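Arginine kinase (Anthopleura japonica, PDB 4RF6) catalyses the reversible transfer of a phosphoryl group from ATP to L-arginine, giving N(omega)-phospho-L-arginine and ADP, with two phosphagen kinase units fused in one chain. Local coordinates at residues F547-G550 with L554-A557; A487-V490 with A494-P497; A91-Y96 with Y100-G105. All coordinates share one frame; numbering follows the deposited sequence.

Contact 1 (F547-G550 with L554-A557); sequences FKKG and LEAA
The carboxylate of E555 is the flat group that meets the 547-550 loop, and it does so through one oxygen. OE1 looks toward the ammonium of K549, with K549 NZ and E555 OE1 4.1 Å apart, too far for a salt bridge. A water lies in the interval and gives a 2.8 Å bond to E555 OE1. Its other link, 2.5 Å from K549 NZ, is suspiciously short for a bond of this kind, so that half of the bridge is less certain. The same OE1 also accepts from N560 ND2, so two donors grip it and limit how far the carboxylate can turn.

E555 starts out extended, CG opposite the backbone N (chi1 177°), then bends at chi2 (67°) so that its carboxylate comes back toward the loop. K549 bends at chi2 and chi3 to approach from the other segment. Beside the polar bridge the packing is apolar. L554 points at G550, placing its CD1 3.9 Å and its CB 4.1 Å from G550 CA; lacking a side chain, G550 lets the backbones close to 5.3 Å between G550 CA and L554 CA.

N560 serves both segments, since its OD1 accepts from G550 N. D551, just ahead of L554, accepts from L554 N, and A556 O reaches N414. A long, weak ion pair of K549 with E327 extends the contact toward the first repeat. Next to the close glycine-leucine fit, the water probably lets the opposite charges of K549 and E555 attract each other without touching.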
loop_
_atom_site.group_PDB
_atom_site.type_symbol
_atom_site.label_atom_id
_atom_site.label_comp_id
_atom_site.label_asym_id
_atom_site.label_seq_id
_atom_site.Cartn_x
_atom_site.Cartn_y
_atom_site.Cartn_z
ATOM N N PHE A 547 -5.416 2.386 -15.442
ATOM C CA PHE A 547 -6.416 1.560 -14.777
ATOM C C PHE A 547 -6.549 1.987 -13.320
ATOM O O PHE A 547 -5.659 2.652 -12.781
ATOM C CB PHE A 547 -6.121 0.055 -14.921
ATOM C CG PHE A 547 -4.849 -0.410 -14.250
ATOM C CD1 PHE A 547 -4.851 -0.808 -12.916
ATOM C CD2 PHE A 547 -3.669 -0.515 -14.975
ATOM C CE1 PHE A 547 -3.690 -1.263 -12.306
ATOM C CE2 PHE A 547 -2.505 -0.968 -14.378
ATOM C CZ PHE A 547 -2.513 -1.342 -13.036
ATOM N N LYS A 548 -7.666 1.633 -12.692
ATOM C CA LYS A 548 -7.922 2.042 -11.312
ATOM C C LYS A 548 -8.169 0.845 -10.399
ATOM O O LYS A 548 -8.135 -0.299 -10.849
ATOM C CB LYS A 548 -9.106 3.012 -11.246
ATOM C CG LYS A 548 -8.748 4.449 -11.579
ATOM C CD LYS A 548 -9.996 5.314 -11.711
ATOM C CE LYS A 548 -9.667 6.799 -11.606
ATOM N NZ LYS A 548 -8.628 7.229 -12.582
ATOM N N LYS A 549 -8.411 1.117 -9.118
ATOM C CA LYS A 549 -8.661 0.057 -8.145
ATOM C C LYS A 549 -9.841 -0.810 -8.589
ATOM O O LYS A 549 -10.781 -0.314 -9.213
ATOM C CB LYS A 549 -8.917 0.651 -6.760
ATOM C CG LYS A 549 -8.496 -0.261 -5.623
ATOM C CD LYS A 549 -9.445 -0.150 -4.449
ATOM C CE LYS A 549 -8.740 0.382 -3.227
ATOM N NZ LYS A 549 -9.596 0.286 -2.013
ATOM N N GLY A 550 -9.790 -2.103 -8.285
ATOM C CA GLY A 550 -10.799 -3.023 -8.783
ATOM C C GLY A 550 -12.164 -2.768 -8.185
ATOM O O GLY A 550 -12.276 -2.187 -7.099
ATOM N N LEU A 554 -13.841 -7.688 -7.487
ATOM C CA LEU A 554 -12.413 -7.865 -7.236
ATOM C C LEU A 554 -12.046 -7.612 -5.773
ATOM O O LEU A 554 -11.232 -8.337 -5.189
ATOM C CB LEU A 554 -11.606 -6.957 -8.167
ATOM C CG LEU A 554 -11.789 -7.331 -9.638
ATOM C CD1 LEU A 554 -11.007 -6.425 -10.584
ATOM C CD2 LEU A 554 -11.399 -8.780 -9.847
ATOM N N GLU A 555 -12.642 -6.579 -5.185
ATOM C CA GLU A 555 -12.431 -6.279 -3.772
ATOM C C GLU A 555 -12.743 -7.487 -2.896
ATOM O O GLU A 555 -11.947 -7.864 -2.027
ATOM C CB GLU A 555 -13.284 -5.077 -3.346
ATOM C CG GLU A 555 -13.180 -4.742 -1.862
ATOM C CD GLU A 555 -11.806 -4.226 -1.458
ATOM O OE1 GLU A 555 -11.153 -3.547 -2.276
ATOM O OE2 GLU A 555 -11.384 -4.503 -0.316
ATOM N N ALA A 556 -13.893 -8.113 -3.132
ATOM C CA ALA A 556 -14.311 -9.239 -2.295
ATOM C C ALA A 556 -13.509 -10.508 -2.601
ATOM O O ALA A 556 -13.447 -11.428 -1.787
ATOM C CB ALA A 556 -15.801 -9.490 -2.445
ATOM N N ALA A 557 -12.905 -10.553 -3.783
ATOM C CA ALA A 557 -12.107 -11.703 -4.193
ATOM C C ALA A 557 -10.708 -11.641 -3.589
ATOM O O ALA A 557 -9.963 -12.618 -3.636
ATOM C CB ALA A 557 -12.021 -11.768 -5.711
HETATM O O HOH W 1 -9.471 -1.917 -0.781
#

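Contact 2 (A487-V490 with A494-P497); sequences ARNV and ALTP
N489 and L495 are the nearest residues of the two segments, placed where the chain leaves strand 479-488 and comes back after a short excursion. Both backbones are extended here, yet N489 CA and L495 CA stay 6.8 Å apart and no direct hydrogen bond joins the segments. The second segment changes course at T496, whose backbone angles (-47°/-44°) are helical. A water bridges the gap: it accepts from T496 N at 2.9 Å and lies 2.7 Å from N489 OD1, to which it appears to donate.

N489 turns its side chain toward 494-497, whereas L495 reaches back only with its CD2 end, and the two side chains meet nearly at right angles. Methyl CD2 of L495 sits over the amide of N489, 3.8 Å from N489 CG and 4.0 Å from N489 ND2, while N489 CB is also in touch. The N489 chi2 of -89° turns the amide so that this methyl rests over it. T496 OG1 comes within 3.9 Å of N489 OD1, a contact rather than a bond.

The amide is fixed by its outside partners. ND2 donates to D585 OD1 and L627 O, and OD1 accepts from Q586 N. Q586 also ties the two segments together, its side chain accepting from V490 N and donating to A494 O.

Chemically, a buried amide has both polar atoms bonded, by protein and water, which probably lets the L495 methyl rest on its face without leaving a polar atom unpaired.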
loop_
_atom_site.group_PDB
_atom_site.type_symbol
_atom_site.label_atom_id
_atom_site.label_comp_id
_atom_site.label_asym_id
_atom_site.label_seq_id
_atom_site.Cartn_x
_atom_site.Cartn_y
_atom_site.Cartn_z
ATOM N N ALA A 487 -4.574 -12.271 -21.214
ATOM C CA ALA A 487 -4.294 -12.255 -19.787
ATOM C C ALA A 487 -3.284 -13.359 -19.514
ATOM O O ALA A 487 -3.407 -14.457 -20.048
ATOM C CB ALA A 487 -5.563 -12.503 -18.994
ATOM N N ARG A 488 -2.294 -13.079 -18.674
ATOM C CA ARG A 488 -1.319 -14.099 -18.303
ATOM C C ARG A 488 -0.975 -13.947 -16.829
ATOM O O ARG A 488 -1.065 -12.846 -16.276
ATOM C CB ARG A 488 -0.054 -13.982 -19.158
ATOM C CG ARG A 488 -0.218 -14.324 -20.641
ATOM C CD ARG A 488 -0.433 -15.826 -20.848
ATOM N NE ARG A 488 -0.463 -16.179 -22.268
ATOM C CZ ARG A 488 -1.573 -16.254 -22.998
ATOM N NH1 ARG A 488 -2.759 -16.010 -22.443
ATOM N NH2 ARG A 488 -1.497 -16.572 -24.283
ATOM N N ASN A 489 -0.605 -15.052 -16.186
ATOM C CA ASN A 489 -0.072 -14.975 -14.833
ATOM C C ASN A 489 1.300 -15.636 -14.765
ATOM O O ASN A 489 1.566 -16.589 -15.500
ATOM C CB ASN A 489 -1.057 -15.555 -13.820
ATOM C CG ASN A 489 -2.301 -14.687 -13.668
ATOM O OD1 ASN A 489 -2.335 -13.768 -12.847
ATOM N ND2 ASN A 489 -3.317 -14.954 -14.483
ATOM N N VAL A 490 2.174 -15.107 -13.912
ATOM C CA VAL A 490 3.575 -15.529 -13.889
ATOM C C VAL A 490 3.776 -16.828 -13.104
ATOM O O VAL A 490 3.302 -16.967 -11.970
ATOM C CB VAL A 490 4.492 -14.405 -13.343
ATOM C CG1 VAL A 490 5.940 -14.854 -13.334
ATOM C CG2 VAL A 490 4.350 -13.144 -14.182
ATOM N N ALA A 494 1.211 -17.496 -6.588
ATOM C CA ALA A 494 -0.233 -17.660 -6.465
ATOM C C ALA A 494 -0.869 -16.923 -7.637
ATOM O O ALA A 494 -0.170 -16.274 -8.432
ATOM C CB ALA A 494 -0.721 -17.084 -5.150
ATOM N N LEU A 495 -2.188 -17.004 -7.764
ATOM C CA LEU A 495 -2.857 -16.137 -8.724
ATOM C C LEU A 495 -3.140 -14.834 -7.986
ATOM O O LEU A 495 -2.905 -14.749 -6.780
ATOM C CB LEU A 495 -4.120 -16.792 -9.278
ATOM C CG LEU A 495 -3.834 -18.021 -10.150
ATOM C CD1 LEU A 495 -5.064 -18.899 -10.330
ATOM C CD2 LEU A 495 -3.311 -17.582 -11.504
ATOM N N THR A 496 -3.611 -13.816 -8.698
ATOM C CA THR A 496 -3.868 -12.507 -8.091
ATOM C C THR A 496 -4.645 -12.511 -6.755
ATOM O O THR A 496 -4.266 -11.789 -5.825
ATOM C CB THR A 496 -4.511 -11.537 -9.112
ATOM O OG1 THR A 496 -3.565 -11.267 -10.159
ATOM C CG2 THR A 496 -4.877 -10.234 -8.457
ATOM N N PRO A 497 -5.725 -13.315 -6.643
ATOM C CA PRO A 497 -6.479 -13.246 -5.381
ATOM C C PRO A 497 -5.718 -13.804 -4.185
ATOM O O PRO A 497 -6.078 -13.488 -3.047
ATOM C CB PRO A 497 -7.699 -14.130 -5.656
ATOM C CG PRO A 497 -7.841 -14.139 -7.152
ATOM C CD PRO A 497 -6.428 -14.131 -7.650
HETATM O O HOH W 2 -4.598 -14.102 -11.436
#

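Contact 3 (A91-Y96 with Y100-G105); sequences AIIEDY and YKLATG
E94 reaches across from the last turns of helix 86-96 and accepts a hydrogen bond from the backbone of L102. The bond from L102 N to E94 OE2 is 3.0 Å long with an N-H...O angle of 155°; it uses the anti side of the oxygen, 18° out of the carboxylate plane. The same side chain is embraced by aliphatic groups. L102 CD1 lies 3.7 Å from E94 CG, and K101 CD passes 3.7 Å from E94 CD, the lysine chain crossing the glutamate at about a right angle. Next to them the other methyl of L102, CD2, packs against I93 CG2 at 4.1 Å.

The reach of E94 comes from a chain extended beyond CG (chi2 -173°). A water donates 2.6 Å bonds to both E94 O and Y100 O, joining the helix to the returning chain. In the second segment a 2.8 Å bond from T104 N to K101 O closes a turn around L102 and A103. Farther out, Y100 OH donates to K271 O, and L102 also touches K271.

I93 lies about 8 Å, side chain to side chain, from V74, a substrate-binding residue by similarity. The whole is a helix-to-loop junction of the phosphagen kinase fold, where the chain leaves the helical N-terminal region of the first repeat on its way to strand 127-136 of the catalytic sheet.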
loop_
_atom_site.group_PDB
_atom_site.type_symbol
_atom_site.label_atom_id
_atom_site.label_comp_id
_atom_site.label_asym_id
_atom_site.label_seq_id
_atom_site.Cartn_x
_atom_site.Cartn_y
_atom_site.Cartn_z
ATOM N N ALA A 91 6.886 16.394 37.621
ATOM C CA ALA A 91 5.450 16.233 37.813
ATOM C C ALA A 91 4.763 15.973 36.476
ATOM O O ALA A 91 3.931 15.075 36.356
ATOM C CB ALA A 91 4.873 17.465 38.477
ATOM N N ILE A 92 5.120 16.768 35.474
ATOM C CA ILE A 92 4.560 16.616 34.136
ATOM C C ILE A 92 4.843 15.220 33.571
ATOM O O ILE A 92 3.946 14.557 33.048
ATOM C CB ILE A 92 5.102 17.694 33.180
ATOM C CG1 ILE A 92 4.566 19.071 33.573
ATOM C CG2 ILE A 92 4.740 17.366 31.733
ATOM C CD1 ILE A 92 4.999 20.194 32.648
ATOM N N ILE A 93 6.092 14.781 33.688
ATOM C CA ILE A 93 6.495 13.473 33.180
ATOM C C ILE A 93 5.709 12.347 33.850
ATOM O O ILE A 93 5.094 11.517 33.171
ATOM C CB ILE A 93 8.012 13.232 33.377
ATOM C CG1 ILE A 93 8.824 14.036 32.359
ATOM C CG2 ILE A 93 8.337 11.744 33.255
ATOM C CD1 ILE A 93 10.238 14.391 32.834
ATOM N N GLU A 94 5.718 12.325 35.180
ATOM C CA GLU A 94 5.066 11.245 35.918
ATOM C C GLU A 94 3.540 11.238 35.756
ATOM O O GLU A 94 2.895 10.211 35.982
ATOM C CB GLU A 94 5.484 11.254 37.395
ATOM C CG GLU A 94 6.951 10.878 37.620
ATOM C CD GLU A 94 7.306 10.722 39.092
ATOM O OE1 GLU A 94 6.505 11.158 39.945
ATOM O OE2 GLU A 94 8.383 10.161 39.389
ATOM N N ASP A 95 2.966 12.375 35.367
ATOM C CA ASP A 95 1.547 12.430 35.017
ATOM C C ASP A 95 1.336 11.798 33.648
ATOM O O ASP A 95 0.675 10.764 33.528
ATOM C CB ASP A 95 1.047 13.877 34.996
ATOM C CG ASP A 95 -0.474 13.985 34.852
ATOM O OD1 ASP A 95 -1.079 13.232 34.060
ATOM O OD2 ASP A 95 -1.067 14.840 35.539
ATOM N N TYR A 96 1.891 12.436 32.617
ATOM C CA TYR A 96 1.729 11.984 31.236
ATOM C C TYR A 96 2.095 10.519 31.064
ATOM O O TYR A 96 1.419 9.795 30.341
ATOM C CB TYR A 96 2.581 12.832 30.279
ATOM C CG TYR A 96 2.439 12.460 28.807
ATOM C CD1 TYR A 96 3.181 11.421 28.251
ATOM C CD2 TYR A 96 1.572 13.157 27.976
ATOM C CE1 TYR A 96 3.054 11.079 26.913
ATOM C CE2 TYR A 96 1.439 12.826 26.635
ATOM C CZ TYR A 96 2.183 11.785 26.113
ATOM O OH TYR A 96 2.064 11.454 24.786
ATOM N N TYR A 100 4.619 5.339 35.197
ATOM C CA TYR A 100 6.082 5.410 35.315
ATOM C C TYR A 100 6.539 6.339 36.437
ATOM O O TYR A 100 6.002 7.434 36.612
ATOM C CB TYR A 100 6.754 5.820 33.995
ATOM C CG TYR A 100 8.268 5.927 34.105
ATOM C CD1 TYR A 100 9.067 4.787 34.098
ATOM C CD2 TYR A 100 8.892 7.162 34.235
ATOM C CE1 TYR A 100 10.445 4.877 34.208
ATOM C CE2 TYR A 100 10.270 7.262 34.347
ATOM C CZ TYR A 100 11.038 6.119 34.330
ATOM O OH TYR A 100 12.410 6.220 34.439
ATOM N N LYS A 101 7.529 5.881 37.203
ATOM C CA LYS A 101 8.166 6.703 38.228
ATOM C C LYS A 101 9.633 6.902 37.883
ATOM O O LYS A 101 10.348 5.931 37.635
ATOM C CB LYS A 101 8.051 6.044 39.606
ATOM C CG LYS A 101 6.635 5.983 40.150
ATOM C CD LYS A 101 6.000 7.362 40.121
ATOM C CE LYS A 101 4.495 7.276 40.282
ATOM N NZ LYS A 101 4.107 6.411 41.428
ATOM N N LEU A 102 10.077 8.159 37.876
ATOM C CA LEU A 102 11.461 8.500 37.547
ATOM C C LEU A 102 12.455 7.725 38.420
ATOM O O LEU A 102 13.530 7.337 37.960
ATOM C CB LEU A 102 11.672 10.010 37.683
ATOM C CG LEU A 102 10.888 10.844 36.670
ATOM C CD1 LEU A 102 10.373 12.128 37.296
ATOM C CD2 LEU A 102 11.734 11.159 35.454
ATOM N N ALA A 103 12.075 7.482 39.671
ATOM C CA ALA A 103 12.906 6.721 40.601
ATOM C C ALA A 103 13.172 5.288 40.124
ATOM O O ALA A 103 14.233 4.716 40.399
ATOM C CB ALA A 103 12.269 6.712 41.983
ATOM N N THR A 104 12.199 4.713 39.422
ATOM C CA THR A 104 12.294 3.343 38.921
ATOM C C THR A 104 13.419 3.196 37.900
ATOM O O THR A 104 14.147 2.199 37.901
ATOM C CB THR A 104 10.969 2.893 38.273
ATOM O OG1 THR A 104 9.896 3.055 39.211
ATOM C CG2 THR A 104 11.041 1.437 37.835
ATOM N N GLY A 105 13.558 4.188 37.025
ATOM C CA GLY A 105 14.586 4.143 36.001
ATOM C C GLY A 105 14.061 3.536 34.713
ATOM O O GLY A 105 13.007 2.900 34.708
HETATM O O HOH W 3 3.550 8.048 37.299
#

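Overall arrangement
Contacts 1 and 2 are neighbours in the second repeat: their centres lie 14 Å apart, and A557 O of contact 1 touches P497 CB of contact 2 at 3.4 Å. Contact 3 belongs to the first repeat, its centre 49 Å from that of contact 1 and 55 Å from that of contact 2. Of the three, contact 3 lies nearest the substrate residues inferred for the first repeat, with I93 about 9 Å from C278, side chain to side chain. Contact 1 looks across to that repeat, K549 being about 12 Å, between side chains, from I317 of its predicted ATP site. Contact 2 lies away from these first-repeat residues.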